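Local coordinates for CELL division inhibitor (Pyrococcus furiosus, PDB 1G3Q), which binds ADP and magnesium and, as a MinD-type cell division ATPase, probably hydrolyses ATP, at residues A[46-50]-A[51-55]; A[125-128]-A[129-133]; A[150-153]-A[154-158]. All blocks are in the same frame, centred on the assembly; numbering follows the deposited sequence.

Contact 1. Residues A[46-50]-A[51-55]; sequences LSLVL and GVDDP
With OG trans to its own backbone N (chi1 -165°), Ser47 swings its hydroxyl alongside the turn that follows the helix and gives its proton to Val52 O, 2.6 Å from Ser47 OG. The donor lies in the plane of that carbonyl, on a lone pair. Val52 CB stands 3.3 Å from Ser47 OG, and a chi1 of 180° turns CG1, the branch trans to N, to the same hydroxyl. The same two residues are also joined through the backbone, since Val52 N donates to Ser47 O at 2.9 Å, and this pair of bonds clips the loop back onto the last turn. Gly51 N reaches Leu48 O at 3.0 Å. At its positive phi of 81°, Gly51 has no CB to jam against Leu50 O. Leu48 crosses Asp53 at about a right angle, its two methyls straddling one carboxylate oxygen, with Leu48 CD1 3.4 Å from Asp53 OD1. Val49 and Leu50 pack on Ala21 of helix 16-29, and Val49 also meets Thr17, which binds magnesium. The paired 6→1 and 5→2 closure, with glycine at C-prime, is a Schellman motif ending helix 46-49.

Contact 2. Residues A[125-128]-A[129-133]; sequences LDAM and SAMLS
Met128, Ser129 and Met131 carry most of this contact along helix 125-131. Met128 folds back on itself, bent at both chi2 and chi3, which leaves its thioether lying over the next turn: Met128 SD is 3.6 Å from Met131 CE, and the two side chains cross at a slant. Beyond the sulfur, Met128 CE rests on the CD1 branch of Leu132 at 3.8 Å. Met131, extended at chi2 (-173°) and bent only at chi3, turns its methyl back toward the preceding turn, Met131 CE lying 4.2 Å from Ala127 CB. Ser129 works through its polar end. Its OG stands beside its own backbone N (chi1 -59°) and donates to Leu125 O at 2.8 Å from above the carbonyl plane, while Ser129 N donates to the same oxygen at 2.9 Å, nearly in line with the C=O bond. Two donors from one residue thus grip Leu125 O, and Leu125 CD1 lies against the hydroxyl. With an alanine here, Leu125 O would probably keep the backbone N-H alone of its two donors from this residue. One turn on, Ser133 OG also bonds back to a carbonyl, Ser129 O, at 2.8 Å, here from within its plane. Serine hydroxyls bonded to the carbonyl four residues back are a familiar feature of alpha helices; this one, partly buried, flanks the sheet of the P-loop ATPase fold.

Contact 3. Residues A[150-153]-A[154-158]; sequences DTMK and VGIVL
From Asp150 to Val157 the backbone is regular alpha helix, each amide of Val154 to Val157 donating to the carbonyl four residues back; Ile156 N to Met152 O is 2.9 Å. The side chains mostly meet backbone oxygens of the previous turn. With CG1 trans to its carbonyl carbon (chi1 -60°), Ile156 lays that branch 3.2 Å from Met152 O, and CD1 goes on to the Met152 side chain, with Ile156 CD1 4.3 Å from Met152 CG. This is a light apolar touch. Val157 does likewise one residue on, its CG2 branch 3.2 Å from Lys153 O. Val154 brings CG2 to 3.5 Å from Asp150 O, with CG1 turned to the Met131 side of the helix. At the start of the segment, Thr151 OG1 bonds to Cys147 O and to Gly10 N, tying this helix to the nucleotide-binding loop, and Asp150 lies beside Lys11. Helix 145-160 is the crossover of the beta-alpha-beta unit between strands 136-141 and 164-173: Thr151 and Leu158 face strand 136-141, Met152 meets Val188 of helix 182-189, and Val154, Val157 and Leu158 pack on helix 125-131.

All three contacts are local. Contact 2 is the most buried, with half of its touching residues inside; contacts 1 and 3 are less so, with two exposed residues each. Contacts 2 and 3 touch, with centres 13 Å apart, where helices 125-131 and 145-160 pack against each other: Met131 SD meets Val154 CG1 at 3.6 Å, and Met131 CB meets Leu158 CD2 at the same distance. Contact 1 stands apart, its nearest atoms about 11 Å from contact 2, and across the chain's centre from contact 3. Its chemistry is that of a helix end, whereas contact 2 mixes methionine packing with serine bonds and contact 3 is mainly helix backbone and aliphatic branches, with a polar end at Thr151.

Contact 1. Residues A[46-50]-A[51-55]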
loop_
_atom_site.group_PDB
_atom_site.type_symbol
_atom_site.label_atom_id
_atom_site.label_comp_id
_atom_site.label_asym_id
_atom_site.label_seq_id
_atom_site.Cartn_x
_atom_site.Cartn_y
_atom_site.Cartn_z
ATOM N N LEU A 46 7.881 3.197 -3.459
ATOM C CA LEU A 46 6.693 4.050 -3.492
ATOM C C LEU A 46 6.871 5.466 -4.038
ATOM O O LEU A 46 6.156 5.871 -4.951
ATOM C CB LEU A 46 6.060 4.118 -2.105
ATOM C CG LEU A 46 4.704 4.824 -2.040
ATOM C CD1 LEU A 46 3.695 4.098 -2.928
ATOM C CD2 LEU A 46 4.223 4.852 -0.593
ATOM N N SER A 47 7.812 6.217 -3.480
ATOM C CA SER A 47 8.051 7.587 -3.925
ATOM C C SER A 47 8.319 7.660 -5.431
ATOM O O SER A 47 7.789 8.528 -6.126
ATOM C CB SER A 47 9.235 8.186 -3.161
ATOM O OG SER A 47 9.286 9.595 -3.309
ATOM N N LEU A 48 9.133 6.737 -5.932
ATOM C CA LEU A 48 9.473 6.705 -7.353
ATOM C C LEU A 48 8.225 6.443 -8.201
ATOM O O LEU A 48 8.016 7.069 -9.244
ATOM C CB LEU A 48 10.511 5.610 -7.608
ATOM C CG LEU A 48 11.623 5.920 -8.612
ATOM C CD1 LEU A 48 11.009 6.380 -9.925
ATOM C CD2 LEU A 48 12.544 7.004 -8.050
ATOM N N VAL A 49 7.399 5.510 -7.746
ATOM C CA VAL A 49 6.172 5.160 -8.450
ATOM C C VAL A 49 5.188 6.337 -8.458
ATOM O O VAL A 49 4.315 6.426 -9.321
ATOM C CB VAL A 49 5.541 3.903 -7.803
ATOM C CG1 VAL A 49 4.097 3.743 -8.215
ATOM C CG2 VAL A 49 6.342 2.673 -8.228
ATOM N N LEU A 50 5.344 7.252 -7.508
ATOM C CA LEU A 50 4.472 8.424 -7.448
ATOM C C LEU A 50 5.121 9.646 -8.103
ATOM O O LEU A 50 4.589 10.754 -8.041
ATOM C CB LEU A 50 4.087 8.735 -6.000
ATOM C CG LEU A 50 3.061 7.766 -5.395
ATOM C CD1 LEU A 50 2.867 8.061 -3.913
ATOM C CD2 LEU A 50 1.740 7.897 -6.145
ATOM N N GLY A 51 6.281 9.445 -8.721
ATOM C CA GLY A 51 6.944 10.547 -9.405
ATOM C C GLY A 51 7.763 11.518 -8.572
ATOM O O GLY A 51 8.152 12.573 -9.066
ATOM N N VAL A 52 8.014 11.185 -7.312
ATOM C CA VAL A 52 8.819 12.038 -6.440
ATOM C C VAL A 52 10.162 11.321 -6.347
ATOM O O VAL A 52 10.359 10.443 -5.509
ATOM C CB VAL A 52 8.183 12.161 -5.047
ATOM C CG1 VAL A 52 9.040 13.047 -4.157
ATOM C CG2 VAL A 52 6.781 12.737 -5.178
ATOM N N ASP A 53 11.093 11.710 -7.207
ATOM C CA ASP A 53 12.374 11.023 -7.264
ATOM C C ASP A 53 13.564 11.629 -6.543
ATOM O O ASP A 53 14.594 10.976 -6.418
ATOM C CB ASP A 53 12.762 10.815 -8.731
ATOM C CG ASP A 53 11.560 10.564 -9.624
ATOM O OD1 ASP A 53 10.717 9.711 -9.272
ATOM O OD2 ASP A 53 11.461 11.218 -10.686
ATOM N N ASP A 54 13.432 12.846 -6.038
ATOM C CA ASP A 54 14.578 13.503 -5.426
ATOM C C ASP A 54 14.530 13.915 -3.947
ATOM O O ASP A 54 15.333 14.742 -3.519
ATOM C CB ASP A 54 14.894 14.732 -6.282
ATOM C CG ASP A 54 16.349 15.090 -6.266
ATOM O OD1 ASP A 54 17.186 14.166 -6.372
ATOM O OD2 ASP A 54 16.655 16.292 -6.165
ATOM N N PRO A 55 13.633 13.325 -3.141
ATOM C CA PRO A 55 13.581 13.733 -1.732
ATOM C C PRO A 55 14.882 13.596 -0.939
ATOM O O PRO A 55 15.492 12.533 -0.911
ATOM C CB PRO A 55 12.466 12.858 -1.167
ATOM C CG PRO A 55 12.643 11.583 -1.934
ATOM C CD PRO A 55 12.858 12.087 -3.355
#

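Contact 2. Residues A[125-128]-A[129-133]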
loop_
_atom_site.group_PDB
_atom_site.type_symbol
_atom_site.label_atom_id
_atom_site.label_comp_id
_atom_site.label_asym_id
_atom_site.label_seq_id
_atom_site.Cartn_x
_atom_site.Cartn_y
_atom_site.Cartn_z
ATOM N N LEU A 125 10.552 -8.685 11.291
ATOM C CA LEU A 125 10.533 -7.386 11.964
ATOM C C LEU A 125 10.049 -6.181 11.161
ATOM O O LEU A 125 9.091 -5.514 11.561
ATOM C CB LEU A 125 11.913 -7.073 12.557
ATOM C CG LEU A 125 11.987 -5.810 13.423
ATOM C CD1 LEU A 125 10.985 -5.905 14.572
ATOM C CD2 LEU A 125 13.402 -5.635 13.952
ATOM N N ASP A 126 10.711 -5.880 10.048
ATOM C CA ASP A 126 10.311 -4.736 9.234
ATOM C C ASP A 126 8.846 -4.836 8.818
ATOM O O ASP A 126 8.100 -3.862 8.916
ATOM C CB ASP A 126 11.197 -4.625 7.987
ATOM C CG ASP A 126 12.585 -4.103 8.301
ATOM O OD1 ASP A 126 12.917 -3.953 9.497
ATOM O OD2 ASP A 126 13.351 -3.843 7.347
ATOM N N ALA A 127 8.439 -6.015 8.358
ATOM C CA ALA A 127 7.063 -6.232 7.920
ATOM C C ALA A 127 6.067 -5.984 9.049
ATOM O O ALA A 127 5.077 -5.274 8.869
ATOM C CB ALA A 127 6.900 -7.652 7.385
ATOM N N MET A 128 6.333 -6.571 10.211
ATOM C CA MET A 128 5.447 -6.411 11.359
ATOM C C MET A 128 5.378 -4.967 11.841
ATOM O O MET A 128 4.299 -4.463 12.154
ATOM C CB MET A 128 5.900 -7.312 12.511
ATOM C CG MET A 128 5.724 -8.800 12.260
ATOM S SD MET A 128 4.005 -9.286 11.979
ATOM C CE MET A 128 3.232 -8.699 13.468
ATOM N N SER A 129 6.529 -4.304 11.901
ATOM C CA SER A 129 6.590 -2.915 12.352
ATOM C C SER A 129 5.747 -2.000 11.469
ATOM O O SER A 129 5.091 -1.083 11.957
ATOM C CB SER A 129 8.038 -2.422 12.351
ATOM O OG SER A 129 8.842 -3.217 13.200
ATOM N N ALA A 130 5.775 -2.255 10.168
ATOM C CA ALA A 130 5.019 -1.447 9.222
ATOM C C ALA A 130 3.530 -1.755 9.324
ATOM O O ALA A 130 2.717 -0.853 9.529
ATOM C CB ALA A 130 5.519 -1.705 7.796
ATOM N N MET A 131 3.173 -3.028 9.194
ATOM C CA MET A 131 1.771 -3.430 9.261
ATOM C C MET A 131 1.105 -2.986 10.557
ATOM O O MET A 131 -0.032 -2.512 10.544
ATOM C CB MET A 131 1.639 -4.949 9.117
ATOM C CG MET A 131 2.166 -5.494 7.798
ATOM S SD MET A 131 1.808 -7.246 7.589
ATOM C CE MET A 131 2.988 -7.960 8.759
ATOM N N LEU A 132 1.816 -3.135 11.673
ATOM C CA LEU A 132 1.271 -2.760 12.971
ATOM C C LEU A 132 1.175 -1.256 13.190
ATOM O O LEU A 132 0.742 -0.805 14.257
ATOM C CB LEU A 132 2.088 -3.397 14.098
ATOM C CG LEU A 132 1.952 -4.921 14.206
ATOM C CD1 LEU A 132 2.845 -5.441 15.325
ATOM C CD2 LEU A 132 0.502 -5.284 14.472
ATOM N N SER A 133 1.580 -0.481 12.187
ATOM C CA SER A 133 1.499 0.974 12.276
ATOM C C SER A 133 0.107 1.416 11.834
ATOM O O SER A 133 -0.276 2.571 12.024
ATOM C CB SER A 133 2.551 1.639 11.379
ATOM O OG SER A 133 3.863 1.446 11.880
#

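Contact 3. Residues A[150-153]-A[154-158]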
loop_
_atom_site.group_PDB
_atom_site.type_symbol
_atom_site.label_atom_id
_atom_site.label_comp_id
_atom_site.label_asym_id
_atom_site.label_seq_id
_atom_site.Cartn_x
_atom_site.Cartn_y
_atom_site.Cartn_z
ATOM N N ASP A 150 -0.961 -17.812 2.439
ATOM C CA ASP A 150 0.060 -17.044 3.142
ATOM C C ASP A 150 -0.492 -15.687 3.567
ATOM O O ASP A 150 -0.310 -15.265 4.709
ATOM C CB ASP A 150 1.292 -16.850 2.249
ATOM C CG ASP A 150 2.176 -18.082 2.204
ATOM O OD1 ASP A 150 1.735 -19.144 2.691
ATOM O OD2 ASP A 150 3.307 -17.991 1.680
ATOM N N THR A 151 -1.172 -15.010 2.646
ATOM C CA THR A 151 -1.747 -13.700 2.937
ATOM C C THR A 151 -2.829 -13.832 4.004
ATOM O O THR A 151 -2.989 -12.962 4.859
ATOM C CB THR A 151 -2.350 -13.066 1.669
ATOM O OG1 THR A 151 -1.331 -12.955 0.664
ATOM C CG2 THR A 151 -2.902 -11.682 1.976
ATOM N N MET A 152 -3.567 -14.934 3.950
ATOM C CA MET A 152 -4.619 -15.194 4.923
ATOM C C MET A 152 -3.996 -15.210 6.314
ATOM O O MET A 152 -4.513 -14.595 7.246
ATOM C CB MET A 152 -5.264 -16.547 4.642
ATOM C CG MET A 152 -6.391 -16.915 5.584
ATOM S SD MET A 152 -6.809 -18.658 5.413
ATOM C CE MET A 152 -6.992 -18.776 3.617
ATOM N N LYS A 153 -2.878 -15.918 6.440
ATOM C CA LYS A 153 -2.171 -16.019 7.710
ATOM C C LYS A 153 -1.790 -14.643 8.242
ATOM O O LYS A 153 -1.898 -14.382 9.441
ATOM C CB LYS A 153 -0.917 -16.882 7.551
ATOM C CG LYS A 153 -1.210 -18.350 7.270
ATOM C CD LYS A 153 0.075 -19.161 7.194
ATOM C CE LYS A 153 -0.212 -20.636 6.966
ATOM N NZ LYS A 153 1.051 -21.422 6.862
ATOM N N VAL A 154 -1.338 -13.767 7.351
ATOM C CA VAL A 154 -0.960 -12.422 7.756
ATOM C C VAL A 154 -2.198 -11.713 8.296
ATOM O O VAL A 154 -2.143 -11.051 9.329
ATOM C CB VAL A 154 -0.385 -11.615 6.568
ATOM C CG1 VAL A 154 -0.108 -10.184 6.998
ATOM C CG2 VAL A 154 0.895 -12.273 6.069
ATOM N N GLY A 155 -3.315 -11.868 7.590
ATOM C CA GLY A 155 -4.554 -11.245 8.017
ATOM C C GLY A 155 -4.962 -11.699 9.406
ATOM O O GLY A 155 -5.396 -10.895 10.234
ATOM N N ILE A 156 -4.819 -12.996 9.664
ATOM C CA ILE A 156 -5.169 -13.551 10.965
ATOM C C ILE A 156 -4.287 -12.923 12.040
ATOM O O ILE A 156 -4.769 -12.541 13.105
ATOM C CB ILE A 156 -4.989 -15.085 10.979
ATOM C CG1 ILE A 156 -5.887 -15.714 9.911
ATOM C CG2 ILE A 156 -5.333 -15.644 12.356
ATOM C CD1 ILE A 156 -5.791 -17.223 9.826
ATOM N N VAL A 157 -2.995 -12.806 11.751
ATOM C CA VAL A 157 -2.062 -12.211 12.700
ATOM C C VAL A 157 -2.461 -10.770 12.998
ATOM O O VAL A 157 -2.562 -10.372 14.159
ATOM C CB VAL A 157 -0.614 -12.225 12.156
ATOM C CG1 VAL A 157 0.292 -11.414 13.069
ATOM C CG2 VAL A 157 -0.109 -13.660 12.054
ATOM N N LEU A 158 -2.686 -9.990 11.947
ATOM C CA LEU A 158 -3.071 -8.594 12.116
ATOM C C LEU A 158 -4.408 -8.479 12.843
ATOM O O LEU A 158 -4.604 -7.579 13.654
ATOM C CB LEU A 158 -3.152 -7.898 10.753
ATOM C CG LEU A 158 -1.833 -7.821 9.977
ATOM C CD1 LEU A 158 -2.064 -7.134 8.638
ATOM C CD2 LEU A 158 -0.797 -7.064 10.799
#